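4-alpha-glucanotransferase (Aquifex aeolicus, PDB 1TZ7) is an amylomaltase-family enzyme built on a beta/alpha barrel, with a small antiparallel sheet at one side. Local coordinates at residues L244-G249 and V275-E280; P253-G258 and Y314-Y319; P349-D354 and P372-I377; N396-T401 and F452-M457. All blocks are in the same frame, centred on the assembly; numbering follows the deposited sequence.

Interaction 1 (L244-G249 and V275-E280); sequences LFKLDG and VYNWEE
Phe245 and Tyr276 form an isolated beta bridge between the loop after helix 236-240 and the turn leading into helix 278-283, at the border of the small antiparallel sheet. Two backbone bonds make it: Lys246 N donates to Val275 O (3.0 Å), and Asn277 N reaches Leu244 O (3.1 Å). Leu244 O has a second donor in His281 NE2, and it also lies in the plane of the Tyr276 ring, at the edge 3.6 Å from CD2. The rings of Phe245 and Tyr276 leave the bridge side by side and point the same way, their planes 36° apart and their centroids 5.3 Å apart; the closest atoms are the two CE2 carbons (3.4 Å). Lys246 is the centre of an inverse gamma turn. Its chain runs extended beyond CG, and CD lies on Val275 CG2 (3.6 Å), while NZ goes on to a salt bridge with Glu316. Tyr276 OH bonds to Met229 O. Asn277 holds the N-cap position of helix 278-283, Leu244 and Tyr276 rest against helix 287-297, and Val275 packs on strands 255-259 and 313-318.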
loop_
_atom_site.group_PDB
_atom_site.type_symbol
_atom_site.label_atom_id
_atom_site.label_comp_id
_atom_site.label_asym_id
_atom_site.label_seq_id
_atom_site.Cartn_x
_atom_site.Cartn_y
_atom_site.Cartn_z
ATOM N N LEU A 244 2.523 18.627 13.193
ATOM C CA LEU A 244 2.532 17.176 13.435
ATOM C C LEU A 244 3.877 16.530 13.023
ATOM O O LEU A 244 4.068 15.319 13.181
ATOM C CB LEU A 244 1.370 16.507 12.674
ATOM C CG LEU A 244 0.105 16.145 13.485
ATOM C CD1 LEU A 244 -0.187 17.144 14.576
ATOM C CD2 LEU A 244 -1.085 15.993 12.568
ATOM N N PHE A 245 4.793 17.344 12.505
ATOM C CA PHE A 245 6.112 16.865 12.082
ATOM C C PHE A 245 7.215 17.715 12.699
ATOM O O PHE A 245 6.965 18.831 13.160
ATOM C CB PHE A 245 6.217 16.897 10.558
ATOM C CG PHE A 245 5.144 16.131 9.872
ATOM C CD1 PHE A 245 3.907 16.713 9.627
ATOM C CD2 PHE A 245 5.351 14.815 9.481
ATOM C CE1 PHE A 245 2.898 15.997 8.996
ATOM C CE2 PHE A 245 4.345 14.096 8.849
ATOM C CZ PHE A 245 3.118 14.690 8.608
ATOM N N LYS A 246 8.438 17.185 12.709
ATOM C CA LYS A 246 9.568 17.893 13.304
ATOM C C LYS A 246 10.202 18.817 12.280
ATOM O O LYS A 246 11.133 18.439 11.580
ATOM C CB LYS A 246 10.599 16.903 13.853
ATOM C CG LYS A 246 10.132 16.170 15.116
ATOM C CD LYS A 246 11.287 15.511 15.856
ATOM C CE LYS A 246 10.836 14.958 17.202
ATOM N NZ LYS A 246 11.855 14.070 17.816
ATOM N N LEU A 247 9.671 20.036 12.196
ATOM C CA LEU A 247 10.180 21.048 11.281
ATOM C C LEU A 247 10.699 22.247 12.065
ATOM O O LEU A 247 10.338 22.445 13.224
ATOM C CB LEU A 247 9.074 21.502 10.319
ATOM C CG LEU A 247 8.181 20.407 9.723
ATOM C CD1 LEU A 247 7.090 21.025 8.849
ATOM C CD2 LEU A 247 9.005 19.402 8.925
ATOM N N ASP A 248 11.544 23.048 11.424
ATOM C CA ASP A 248 12.075 24.258 12.041
ATOM C C ASP A 248 11.167 25.462 11.731
ATOM O O ASP A 248 10.030 25.292 11.294
ATOM C CB ASP A 248 13.517 24.521 11.555
ATOM C CG ASP A 248 13.599 24.764 10.057
ATOM O OD1 ASP A 248 14.711 24.655 9.498
ATOM O OD2 ASP A 248 12.612 25.064 9.359
ATOM N N GLY A 249 11.679 26.670 11.963
ATOM C CA GLY A 249 10.902 27.885 11.770
ATOM C C GLY A 249 10.429 28.088 10.332
ATOM O O GLY A 249 9.366 28.667 10.101
ATOM N N VAL A 275 10.016 13.216 10.173
ATOM C CA VAL A 275 9.523 12.383 11.262
ATOM C C VAL A 275 8.398 13.088 11.989
ATOM O O VAL A 275 8.263 14.308 11.909
ATOM C CB VAL A 275 10.646 12.014 12.272
ATOM C CG1 VAL A 275 11.777 11.286 11.567
ATOM C CG2 VAL A 275 11.164 13.258 12.996
ATOM N N TYR A 276 7.585 12.316 12.691
ATOM C CA TYR A 276 6.484 12.861 13.458
ATOM C C TYR A 276 7.002 13.543 14.723
ATOM O O TYR A 276 7.907 13.039 15.386
ATOM C CB TYR A 276 5.499 11.747 13.840
ATOM C CG TYR A 276 4.697 11.183 12.671
ATOM C CD1 TYR A 276 4.639 9.814 12.442
ATOM C CD2 TYR A 276 3.990 12.025 11.809
ATOM C CE1 TYR A 276 3.904 9.287 11.381
ATOM C CE2 TYR A 276 3.253 11.510 10.744
ATOM C CZ TYR A 276 3.215 10.135 10.536
ATOM O OH TYR A 276 2.484 9.608 9.483
ATOM N N ASN A 277 6.427 14.695 15.046
ATOM C CA ASN A 277 6.490 15.231 16.395
ATOM C C ASN A 277 5.401 14.595 17.261
ATOM O O ASN A 277 4.310 15.137 17.399
ATOM C CB ASN A 277 6.315 16.746 16.371
ATOM C CG ASN A 277 6.610 17.386 17.710
ATOM O OD1 ASN A 277 7.747 17.421 18.151
ATOM N ND2 ASN A 277 5.587 17.892 18.356
ATOM N N TRP A 278 5.712 13.441 17.838
ATOM C CA TRP A 278 4.698 12.589 18.464
ATOM C C TRP A 278 4.064 13.240 19.688
ATOM O O TRP A 278 2.924 12.937 20.040
ATOM C CB TRP A 278 5.293 11.233 18.837
ATOM C CG TRP A 278 5.226 10.240 17.720
ATOM C CD1 TRP A 278 6.262 9.807 16.947
ATOM C CD2 TRP A 278 4.063 9.560 17.247
ATOM N NE1 TRP A 278 5.814 8.897 16.021
ATOM C CE2 TRP A 278 4.467 8.725 16.183
ATOM C CE3 TRP A 278 2.713 9.566 17.613
ATOM C CZ2 TRP A 278 3.571 7.908 15.487
ATOM C CZ3 TRP A 278 1.822 8.747 16.914
ATOM C CH2 TRP A 278 2.256 7.937 15.872
ATOM N N GLU A 279 4.794 14.136 20.333
ATOM C CA GLU A 279 4.265 14.824 21.498
ATOM C C GLU A 279 3.091 15.743 21.099
ATOM O O GLU A 279 2.183 15.976 21.894
ATOM C CB GLU A 279 5.376 15.607 22.225
ATOM C CG GLU A 279 5.420 17.093 21.928
ATOM C CD GLU A 279 6.535 17.801 22.686
ATOM O OE1 GLU A 279 7.693 17.327 22.627
ATOM O OE2 GLU A 279 6.251 18.828 23.345
ATOM N N GLU A 280 3.111 16.237 19.859
ATOM C CA GLU A 280 1.995 17.033 19.326
ATOM C C GLU A 280 0.778 16.161 18.967
ATOM O O GLU A 280 -0.362 16.605 19.079
ATOM C CB GLU A 280 2.440 17.823 18.097
ATOM C CG GLU A 280 1.525 18.993 17.747
ATOM C CD GLU A 280 1.598 20.129 18.761
ATOM O OE1 GLU A 280 0.589 20.839 18.928
ATOM O OE2 GLU A 280 2.664 20.308 19.387
#

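Interaction 2 (P253-G258 and Y314-Y319); sequences PLFVAG and YWEVPY
Val256 and Val317 pair through both of their backbone groups: Val256 N donates to Val317 O (2.9 Å), and Val317 N donates to Val256 O (3.2 Å), each with an almost straight N-H...O. Beyond them Tyr319 N makes a weak bond to Leu254 O (3.3 Å). At the other end a water spans the strands, donating to Gly258 O (2.7 Å) and accepting from Trp315 N (3.0 Å). These strands, 255-258 and 314-318, are inner neighbours in a four-stranded antiparallel sheet; the 135° between their directions is consistent with a strongly twisted pair. On the sheet face bearing Val256 and Val317 the CG2 methyls touch (3.6 Å), beside Leu270 of strand 269-274. Elsewhere the Glu316 carboxylate is stacked on the Phe255 ring, their planes 22° apart and OE2 3.6 Å above the ring plane over its centre. Glu316 reaches there because its chain is extended, CG anti to the backbone N (chi1 -179°). Its charge is shared out: OE1 takes the Tyr314 hydroxyl (3.0 Å from OH), on the anti side but well out of the carboxylate plane, and a salt bridge from Lys246, while OE2 is paired with Arg328. Those partners would hold the carboxylate flat over the ring and probably favour its ionised form. Trp315 NE1 is satisfied by Ala324 O.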
loop_
_atom_site.group_PDB
_atom_site.type_symbol
_atom_site.label_atom_id
_atom_site.label_comp_id
_atom_site.label_asym_id
_atom_site.label_seq_id
_atom_site.Cartn_x
_atom_site.Cartn_y
_atom_site.Cartn_z
ATOM N N PRO A 253 12.404 20.262 7.212
ATOM C CA PRO A 253 12.602 19.163 8.161
ATOM C C PRO A 253 13.798 19.399 9.075
ATOM O O PRO A 253 14.882 19.726 8.601
ATOM C CB PRO A 253 12.845 17.948 7.251
ATOM C CG PRO A 253 12.259 18.328 5.938
ATOM C CD PRO A 253 12.437 19.798 5.815
ATOM N N LEU A 254 13.584 19.247 10.376
ATOM C CA LEU A 254 14.665 19.276 11.353
ATOM C C LEU A 254 15.265 17.874 11.504
ATOM O O LEU A 254 16.467 17.722 11.699
ATOM C CB LEU A 254 14.132 19.776 12.705
ATOM C CG LEU A 254 15.136 20.360 13.710
ATOM C CD1 LEU A 254 15.916 21.536 13.114
ATOM C CD2 LEU A 254 14.404 20.792 14.977
ATOM N N PHE A 255 14.413 16.854 11.414
ATOM C CA PHE A 255 14.874 15.465 11.347
ATOM C C PHE A 255 14.101 14.686 10.278
ATOM O O PHE A 255 12.960 15.019 9.959
ATOM C CB PHE A 255 14.712 14.785 12.706
ATOM C CG PHE A 255 15.553 15.398 13.799
ATOM C CD1 PHE A 255 16.870 14.995 13.993
ATOM C CD2 PHE A 255 15.028 16.376 14.632
ATOM C CE1 PHE A 255 17.646 15.559 15.000
ATOM C CE2 PHE A 255 15.802 16.943 15.641
ATOM C CZ PHE A 255 17.110 16.532 15.822
ATOM N N VAL A 256 14.731 13.646 9.732
ATOM C CA VAL A 256 14.098 12.818 8.703
ATOM C C VAL A 256 14.162 11.327 9.059
ATOM O O VAL A 256 14.878 10.923 9.976
ATOM C CB VAL A 256 14.743 13.043 7.299
ATOM C CG1 VAL A 256 14.403 14.425 6.775
ATOM C CG2 VAL A 256 16.255 12.838 7.352
ATOM N N ALA A 257 13.406 10.521 8.322
ATOM C CA ALA A 257 13.131 9.150 8.717
ATOM C C ALA A 257 14.099 8.192 8.047
ATOM O O ALA A 257 14.743 8.532 7.055
ATOM C CB ALA A 257 11.698 8.782 8.369
ATOM N N GLY A 258 14.192 6.994 8.598
ATOM C CA GLY A 258 15.022 5.949 8.039
ATOM C C GLY A 258 15.130 4.766 8.981
ATOM O O GLY A 258 14.326 4.621 9.904
ATOM N N TYR A 314 11.277 5.000 16.684
ATOM C CA TYR A 314 11.611 5.261 15.287
ATOM C C TYR A 314 13.018 5.829 15.142
ATOM O O TYR A 314 13.523 6.517 16.033
ATOM C CB TYR A 314 10.589 6.216 14.660
ATOM C CG TYR A 314 10.606 7.612 15.237
ATOM C CD1 TYR A 314 11.340 8.625 14.633
ATOM C CD2 TYR A 314 9.874 7.922 16.384
ATOM C CE1 TYR A 314 11.355 9.905 15.153
ATOM C CE2 TYR A 314 9.883 9.199 16.913
ATOM C CZ TYR A 314 10.626 10.190 16.293
ATOM O OH TYR A 314 10.642 11.462 16.811
ATOM N N TRP A 315 13.644 5.532 14.013
ATOM C CA TRP A 315 14.988 5.999 13.733
ATOM C C TRP A 315 14.941 7.439 13.203
ATOM O O TRP A 315 14.271 7.729 12.210
ATOM C CB TRP A 315 15.664 5.072 12.720
ATOM C CG TRP A 315 17.130 5.343 12.520
ATOM C CD1 TRP A 315 17.720 5.863 11.407
ATOM C CD2 TRP A 315 18.188 5.095 13.454
ATOM N NE1 TRP A 315 19.078 5.957 11.589
ATOM C CE2 TRP A 315 19.393 5.494 12.840
ATOM C CE3 TRP A 315 18.243 4.578 14.755
ATOM C CZ2 TRP A 315 20.632 5.391 13.478
ATOM C CZ3 TRP A 315 19.483 4.478 15.386
ATOM C CH2 TRP A 315 20.651 4.882 14.746
ATOM N N GLU A 316 15.655 8.326 13.883
ATOM C CA GLU A 316 15.610 9.754 13.601
ATOM C C GLU A 316 17.026 10.275 13.292
ATOM O O GLU A 316 17.914 10.185 14.129
ATOM C CB GLU A 316 15.050 10.489 14.816
ATOM C CG GLU A 316 14.926 11.986 14.652
ATOM C CD GLU A 316 14.425 12.664 15.912
ATOM O OE1 GLU A 316 13.191 12.772 16.084
ATOM O OE2 GLU A 316 15.262 13.084 16.731
ATOM N N VAL A 317 17.219 10.824 12.086
ATOM C CA VAL A 317 18.536 11.349 11.675
ATOM C C VAL A 317 18.455 12.853 11.284
ATOM O O VAL A 317 17.507 13.280 10.644
ATOM C CB VAL A 317 19.143 10.522 10.480
ATOM C CG1 VAL A 317 18.611 9.089 10.485
ATOM C CG2 VAL A 317 18.861 11.197 9.141
ATOM N N PRO A 318 19.463 13.634 11.688
ATOM C CA PRO A 318 19.516 15.080 11.371
ATOM C C PRO A 318 19.436 15.392 9.865
ATOM O O PRO A 318 20.103 14.734 9.048
ATOM C CB PRO A 318 20.884 15.506 11.919
ATOM C CG PRO A 318 21.215 14.496 12.956
ATOM C CD PRO A 318 20.617 13.205 12.496
ATOM N N TYR A 319 18.628 16.395 9.515
ATOM C CA TYR A 319 18.450 16.801 8.121
ATOM C C TYR A 319 19.744 17.380 7.572
ATOM O O TYR A 319 20.448 18.125 8.265
ATOM C CB TYR A 319 17.322 17.840 8.008
ATOM C CG TYR A 319 17.131 18.406 6.607
ATOM C CD1 TYR A 319 16.633 17.611 5.573
ATOM C CD2 TYR A 319 17.442 19.734 6.321
ATOM C CE1 TYR A 319 16.453 18.124 4.291
ATOM C CE2 TYR A 319 17.268 20.257 5.043
ATOM C CZ TYR A 319 16.772 19.445 4.033
ATOM O OH TYR A 319 16.595 19.952 2.771
HETATM O O HOH W 1 12.292 4.224 11.693
#

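Interaction 3 (P349-D354 and P372-I377); sequences PFIAED and PGSRVI
Strands 350-352 and 373-376, the fifth and sixth of the beta/alpha barrel, meet where the eight parallel strands close into a ring, and Ala352 and Ser374 carry much of the join. One straight backbone bond crosses it, Ala352 N to Pro372 O (2.9 Å). One step earlier Pro372 has no N-H to offer Phe350 O, which instead lies 3.3 Å from Pro372 CD, while the Pro372 ring meets Ile351 at about a right angle, CG to CG1 4.0 Å. Helix 360-368 links the two strands, making this a beta-alpha-beta unit. At the Ala352 carbonyl a side chain does the bonding: Ser374 OG, placed beside its own backbone N by chi1 of -66°, donates to Ala352 O (2.8 Å). The Ser374 N-H turns to Asp354, meeting OD2 on the syn side (2.8 Å) but 29° out of the carboxylate plane. Arg366 of the linking helix forms a salt bridge to the other oxygen of Asp354, OD1, which also lies 3.5 Å from Gly373 CA.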
loop_
_atom_site.group_PDB
_atom_site.type_symbol
_atom_site.label_atom_id
_atom_site.label_comp_id
_atom_site.label_asym_id
_atom_site.label_seq_id
_atom_site.Cartn_x
_atom_site.Cartn_y
_atom_site.Cartn_z
ATOM N N PRO A 349 -9.022 -3.758 13.072
ATOM C CA PRO A 349 -8.705 -3.924 11.660
ATOM C C PRO A 349 -7.204 -4.030 11.385
ATOM O O PRO A 349 -6.817 -4.163 10.233
ATOM C CB PRO A 349 -9.259 -2.642 11.039
ATOM C CG PRO A 349 -9.063 -1.610 12.098
ATOM C CD PRO A 349 -9.212 -2.339 13.429
ATOM N N PHE A 350 -6.377 -3.966 12.428
ATOM C CA PHE A 350 -4.945 -3.721 12.245
ATOM C C PHE A 350 -4.154 -5.006 12.018
ATOM O O PHE A 350 -4.403 -6.035 12.659
ATOM C CB PHE A 350 -4.377 -2.953 13.430
ATOM C CG PHE A 350 -5.056 -1.642 13.674
ATOM C CD1 PHE A 350 -4.956 -0.612 12.747
ATOM C CD2 PHE A 350 -5.816 -1.437 14.823
ATOM C CE1 PHE A 350 -5.596 0.608 12.967
ATOM C CE2 PHE A 350 -6.451 -0.229 15.042
ATOM C CZ PHE A 350 -6.338 0.796 14.110
ATOM N N ILE A 351 -3.213 -4.934 11.077
ATOM C CA ILE A 351 -2.192 -5.951 10.898
ATOM C C ILE A 351 -0.834 -5.269 10.974
ATOM O O ILE A 351 -0.636 -4.217 10.387
ATOM C CB ILE A 351 -2.351 -6.642 9.503
ATOM C CG1 ILE A 351 -3.661 -7.421 9.436
ATOM C CG2 ILE A 351 -1.171 -7.561 9.224
ATOM C CD1 ILE A 351 -4.066 -7.825 8.017
ATOM N N ALA A 352 0.094 -5.867 11.701
ATOM C CA ALA A 352 1.410 -5.282 11.877
ATOM C C ALA A 352 2.380 -5.819 10.832
ATOM O O ALA A 352 2.562 -7.030 10.713
ATOM C CB ALA A 352 1.933 -5.572 13.272
ATOM N N GLU A 353 2.998 -4.908 10.072
ATOM C CA GLU A 353 4.242 -5.213 9.374
ATOM C C GLU A 353 5.396 -5.107 10.353
ATOM O O GLU A 353 5.971 -4.021 10.555
ATOM C CB GLU A 353 4.463 -4.265 8.192
ATOM C CG GLU A 353 5.631 -4.672 7.284
ATOM C CD GLU A 353 6.943 -3.977 7.647
ATOM O OE1 GLU A 353 7.861 -4.655 8.168
ATOM O OE2 GLU A 353 7.058 -2.760 7.408
ATOM N N ASP A 354 5.726 -6.235 10.968
ATOM C CA ASP A 354 6.690 -6.271 12.053
ATOM C C ASP A 354 7.908 -7.062 11.627
ATOM O O ASP A 354 8.478 -7.818 12.406
ATOM C CB ASP A 354 6.055 -6.888 13.320
ATOM C CG ASP A 354 5.487 -8.276 13.077
ATOM O OD1 ASP A 354 5.171 -8.974 14.061
ATOM O OD2 ASP A 354 5.326 -8.754 11.939
ATOM N N PRO A 372 -2.349 -8.992 14.883
ATOM C CA PRO A 372 -1.614 -10.054 14.189
ATOM C C PRO A 372 -0.319 -9.540 13.596
ATOM O O PRO A 372 -0.298 -8.450 13.022
ATOM C CB PRO A 372 -2.579 -10.485 13.070
ATOM C CG PRO A 372 -3.562 -9.373 12.945
ATOM C CD PRO A 372 -3.680 -8.764 14.291
ATOM N N GLY A 373 0.748 -10.317 13.738
ATOM C CA GLY A 373 2.012 -10.005 13.105
ATOM C C GLY A 373 2.084 -10.531 11.682
ATOM O O GLY A 373 1.109 -11.069 11.152
ATOM N N SER A 374 3.245 -10.368 11.067
ATOM C CA SER A 374 3.501 -10.894 9.734
ATOM C C SER A 374 4.601 -11.963 9.801
ATOM O O SER A 374 5.568 -11.825 10.541
ATOM C CB SER A 374 3.930 -9.756 8.787
ATOM O OG SER A 374 2.869 -8.840 8.575
ATOM N N ARG A 375 4.434 -13.027 9.027
ATOM C CA ARG A 375 5.499 -14.008 8.819
ATOM C C ARG A 375 5.634 -14.331 7.336
ATOM O O ARG A 375 4.667 -14.273 6.589
ATOM C CB ARG A 375 5.216 -15.290 9.603
ATOM C CG ARG A 375 5.008 -15.083 11.090
ATOM C CD ARG A 375 6.284 -14.790 11.866
ATOM N NE ARG A 375 5.986 -14.357 13.229
ATOM C CZ ARG A 375 5.752 -15.185 14.255
ATOM N NH1 ARG A 375 5.481 -14.689 15.454
ATOM N NH2 ARG A 375 5.795 -16.504 14.086
ATOM N N VAL A 376 6.844 -14.671 6.924
ATOM C CA VAL A 376 7.151 -14.897 5.518
ATOM C C VAL A 376 8.015 -16.139 5.403
ATOM O O VAL A 376 9.102 -16.194 5.958
ATOM C CB VAL A 376 7.904 -13.676 4.899
ATOM C CG1 VAL A 376 8.054 -13.840 3.389
ATOM C CG2 VAL A 376 7.169 -12.377 5.216
ATOM N N ILE A 377 7.526 -17.142 4.687
ATOM C CA ILE A 377 8.205 -18.440 4.647
ATOM C C ILE A 377 9.547 -18.358 3.915
ATOM O O ILE A 377 10.418 -19.206 4.106
ATOM C CB ILE A 377 7.301 -19.513 4.005
ATOM C CG1 ILE A 377 7.816 -20.910 4.355
ATOM C CG2 ILE A 377 7.230 -19.328 2.492
ATOM C CD1 ILE A 377 6.781 -21.973 4.259
#

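Interaction 4 (N396-T401 and F452-M457); sequences NNVYYT and FAIIQM
Strands 397-400 and 452-456 run parallel in register, their axes 4.7 Å apart at closest and 25° from each other. Tyr399 is bonded on both its backbone groups, N to Phe452 O (2.9 Å) and O from Ile454 N (2.9 Å); Thr401 N continues the pattern to Ile454 O (3.2 Å), and the bond from Phe452 N to Asn397 O is weak. On one face of the sheet Val398, Tyr400, Phe452 and Ile454 gather. The two Val398 methyls divide the work: CG1, anti to the backbone N (chi1 -169°), meets Ile454 CG1 at 3.6 Å, and CG2 reaches Phe452 CD2. Tyr400 and Ile454 lie side by side, with CD2 of the ring 3.7 Å from Ile454 CB, and the Tyr400 hydroxyl carries on to Gln62. At the C-terminal end Thr401 OG1 accepts from Gln456 N (3.2 Å) and is also hydrogen-bonded to Asp459, tying the strand end to helix 457-460, whose N-cap position Gln456 holds. These are the seventh and eighth strands of the barrel: strand 373-376 flanks the one, strand 23-27 the other, and helix 437-447 packs on the face bearing Tyr399 and Ala453.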
loop_
_atom_site.group_PDB
_atom_site.type_symbol
_atom_site.label_atom_id
_atom_site.label_comp_id
_atom_site.label_asym_id
_atom_site.label_seq_id
_atom_site.Cartn_x
_atom_site.Cartn_y
_atom_site.Cartn_z
ATOM N N ASN A 396 -2.579 -16.051 15.502
ATOM C CA ASN A 396 -2.779 -14.626 15.257
ATOM C C ASN A 396 -1.642 -14.037 14.425
ATOM O O ASN A 396 -0.827 -13.246 14.918
ATOM C CB ASN A 396 -2.943 -13.858 16.572
ATOM C CG ASN A 396 -3.651 -12.526 16.381
ATOM O OD1 ASN A 396 -4.401 -12.343 15.421
ATOM N ND2 ASN A 396 -3.414 -11.596 17.288
ATOM N N ASN A 397 -1.602 -14.430 13.160
ATOM C CA ASN A 397 -0.577 -13.978 12.233
ATOM C C ASN A 397 -1.112 -13.997 10.820
ATOM O O ASN A 397 -2.020 -14.776 10.495
ATOM C CB ASN A 397 0.653 -14.884 12.311
ATOM C CG ASN A 397 1.562 -14.541 13.473
ATOM O OD1 ASN A 397 1.987 -13.460 13.618
ATOM N ND2 ASN A 397 1.829 -15.471 14.259
ATOM N N VAL A 398 -0.554 -13.137 9.984
ATOM C CA VAL A 398 -0.676 -13.259 8.548
ATOM C C VAL A 398 0.621 -13.881 7.992
ATOM O O VAL A 398 1.701 -13.360 8.214
ATOM C CB VAL A 398 -0.910 -11.873 7.895
ATOM C CG1 VAL A 398 -1.299 -12.025 6.428
ATOM C CG2 VAL A 398 -1.996 -11.095 8.665
ATOM N N TYR A 399 0.487 -14.998 7.280
ATOM C CA TYR A 399 1.643 -15.792 6.813
ATOM C C TYR A 399 1.743 -15.686 5.294
ATOM O O TYR A 399 0.859 -16.154 4.577
ATOM C CB TYR A 399 1.447 -17.260 7.212
ATOM C CG TYR A 399 2.707 -18.135 7.254
ATOM C CD1 TYR A 399 2.595 -19.518 7.396
ATOM C CD2 TYR A 399 3.990 -17.587 7.164
ATOM C CE1 TYR A 399 3.713 -20.333 7.445
ATOM C CE2 TYR A 399 5.117 -18.398 7.215
ATOM C CZ TYR A 399 4.961 -19.783 7.357
ATOM O OH TYR A 399 6.052 -20.606 7.410
ATOM N N TYR A 400 2.823 -15.074 4.817
ATOM C CA TYR A 400 3.038 -14.852 3.382
ATOM C C TYR A 400 3.995 -15.892 2.821
ATOM O O TYR A 400 4.888 -16.355 3.518
ATOM C CB TYR A 400 3.626 -13.449 3.152
ATOM C CG TYR A 400 2.709 -12.327 3.575
ATOM C CD1 TYR A 400 2.668 -11.894 4.896
ATOM C CD2 TYR A 400 1.877 -11.701 2.654
ATOM C CE1 TYR A 400 1.823 -10.861 5.288
ATOM C CE2 TYR A 400 1.027 -10.670 3.034
ATOM C CZ TYR A 400 1.004 -10.255 4.351
ATOM O OH TYR A 400 0.151 -9.233 4.731
ATOM N N THR A 401 3.814 -16.249 1.549
ATOM C CA THR A 401 4.864 -16.942 0.808
ATOM C C THR A 401 6.006 -15.977 0.575
ATOM O O THR A 401 7.154 -16.258 0.910
ATOM C CB THR A 401 4.329 -17.481 -0.556
ATOM O OG1 THR A 401 3.714 -16.426 -1.301
ATOM C CG2 THR A 401 3.211 -18.495 -0.348
ATOM N N PHE A 452 -4.651 -16.060 8.730
ATOM C CA PHE A 452 -4.618 -15.580 7.325
ATOM C C PHE A 452 -3.365 -16.109 6.621
ATOM O O PHE A 452 -2.253 -15.872 7.074
ATOM C CB PHE A 452 -4.591 -14.041 7.266
ATOM C CG PHE A 452 -5.810 -13.361 7.884
ATOM C CD1 PHE A 452 -6.955 -14.076 8.207
ATOM C CD2 PHE A 452 -5.795 -11.993 8.129
ATOM C CE1 PHE A 452 -8.051 -13.433 8.768
ATOM C CE2 PHE A 452 -6.892 -11.360 8.689
ATOM C CZ PHE A 452 -8.011 -12.079 9.004
ATOM N N ALA A 453 -3.563 -16.815 5.510
ATOM C CA ALA A 453 -2.465 -17.237 4.650
ATOM C C ALA A 453 -2.556 -16.504 3.322
ATOM O O ALA A 453 -3.574 -16.569 2.647
ATOM C CB ALA A 453 -2.519 -18.717 4.429
ATOM N N ILE A 454 -1.487 -15.801 2.953
ATOM C CA ILE A 454 -1.495 -14.965 1.751
ATOM C C ILE A 454 -0.408 -15.403 0.789
ATOM O O ILE A 454 0.759 -15.497 1.159
ATOM C CB ILE A 454 -1.303 -13.475 2.125
ATOM C CG1 ILE A 454 -2.380 -13.028 3.132
ATOM C CG2 ILE A 454 -1.339 -12.590 0.860
ATOM C CD1 ILE A 454 -3.677 -12.597 2.500
ATOM N N ILE A 455 -0.805 -15.677 -0.450
ATOM C CA ILE A 455 0.132 -16.027 -1.517
ATOM C C ILE A 455 0.337 -14.815 -2.420
ATOM O O ILE A 455 -0.622 -14.260 -2.930
ATOM C CB ILE A 455 -0.441 -17.196 -2.357
ATOM C CG1 ILE A 455 -0.845 -18.368 -1.450
ATOM C CG2 ILE A 455 0.567 -17.655 -3.399
ATOM C CD1 ILE A 455 -1.779 -19.356 -2.114
ATOM N N GLN A 456 1.590 -14.412 -2.629
ATOM C CA GLN A 456 1.880 -13.410 -3.650
ATOM C C GLN A 456 1.567 -13.986 -5.027
ATOM O O GLN A 456 1.881 -15.136 -5.308
ATOM C CB GLN A 456 3.345 -12.932 -3.585
ATOM C CG GLN A 456 3.530 -11.518 -4.170
ATOM C CD GLN A 456 4.979 -11.026 -4.166
ATOM O OE1 GLN A 456 5.241 -9.868 -4.504
ATOM N NE2 GLN A 456 5.910 -11.895 -3.794
ATOM N N MET A 457 0.941 -13.181 -5.875
ATOM C CA MET A 457 0.432 -13.666 -7.155
ATOM C C MET A 457 1.551 -14.295 -7.978
ATOM O O MET A 457 1.346 -15.305 -8.634
ATOM C CB MET A 457 -0.222 -12.526 -7.941
ATOM C CG MET A 457 -0.905 -12.974 -9.227
ATOM S SD MET A 457 -2.327 -14.051 -8.913
ATOM C CE MET A 457 -3.105 -14.047 -10.512
#

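How the interactions relate
Interactions 3 and 4 belong to the barrel wall and are joined through strand 373-376, whose Arg375 N and O probably bond to Val398 O and Tyr400 N. Both are buried, but interaction 4 is a regular parallel pairing with apolar side chains, whereas interaction 3, at the closure, supplements a single backbone bond with a serine and an aspartate. Interactions 1 and 2 share the antiparallel sheet region, with centres 10 Å apart; interaction 1 is only partly buried, interaction 2 more deeply, though its Tyr319 end is exposed. They are joined by a probable backbone bond between Lys246 O and Leu254 N (2.8 Å). The two groups do not touch: the nearest atoms of interactions 2 and 3 are about 11 Å apart.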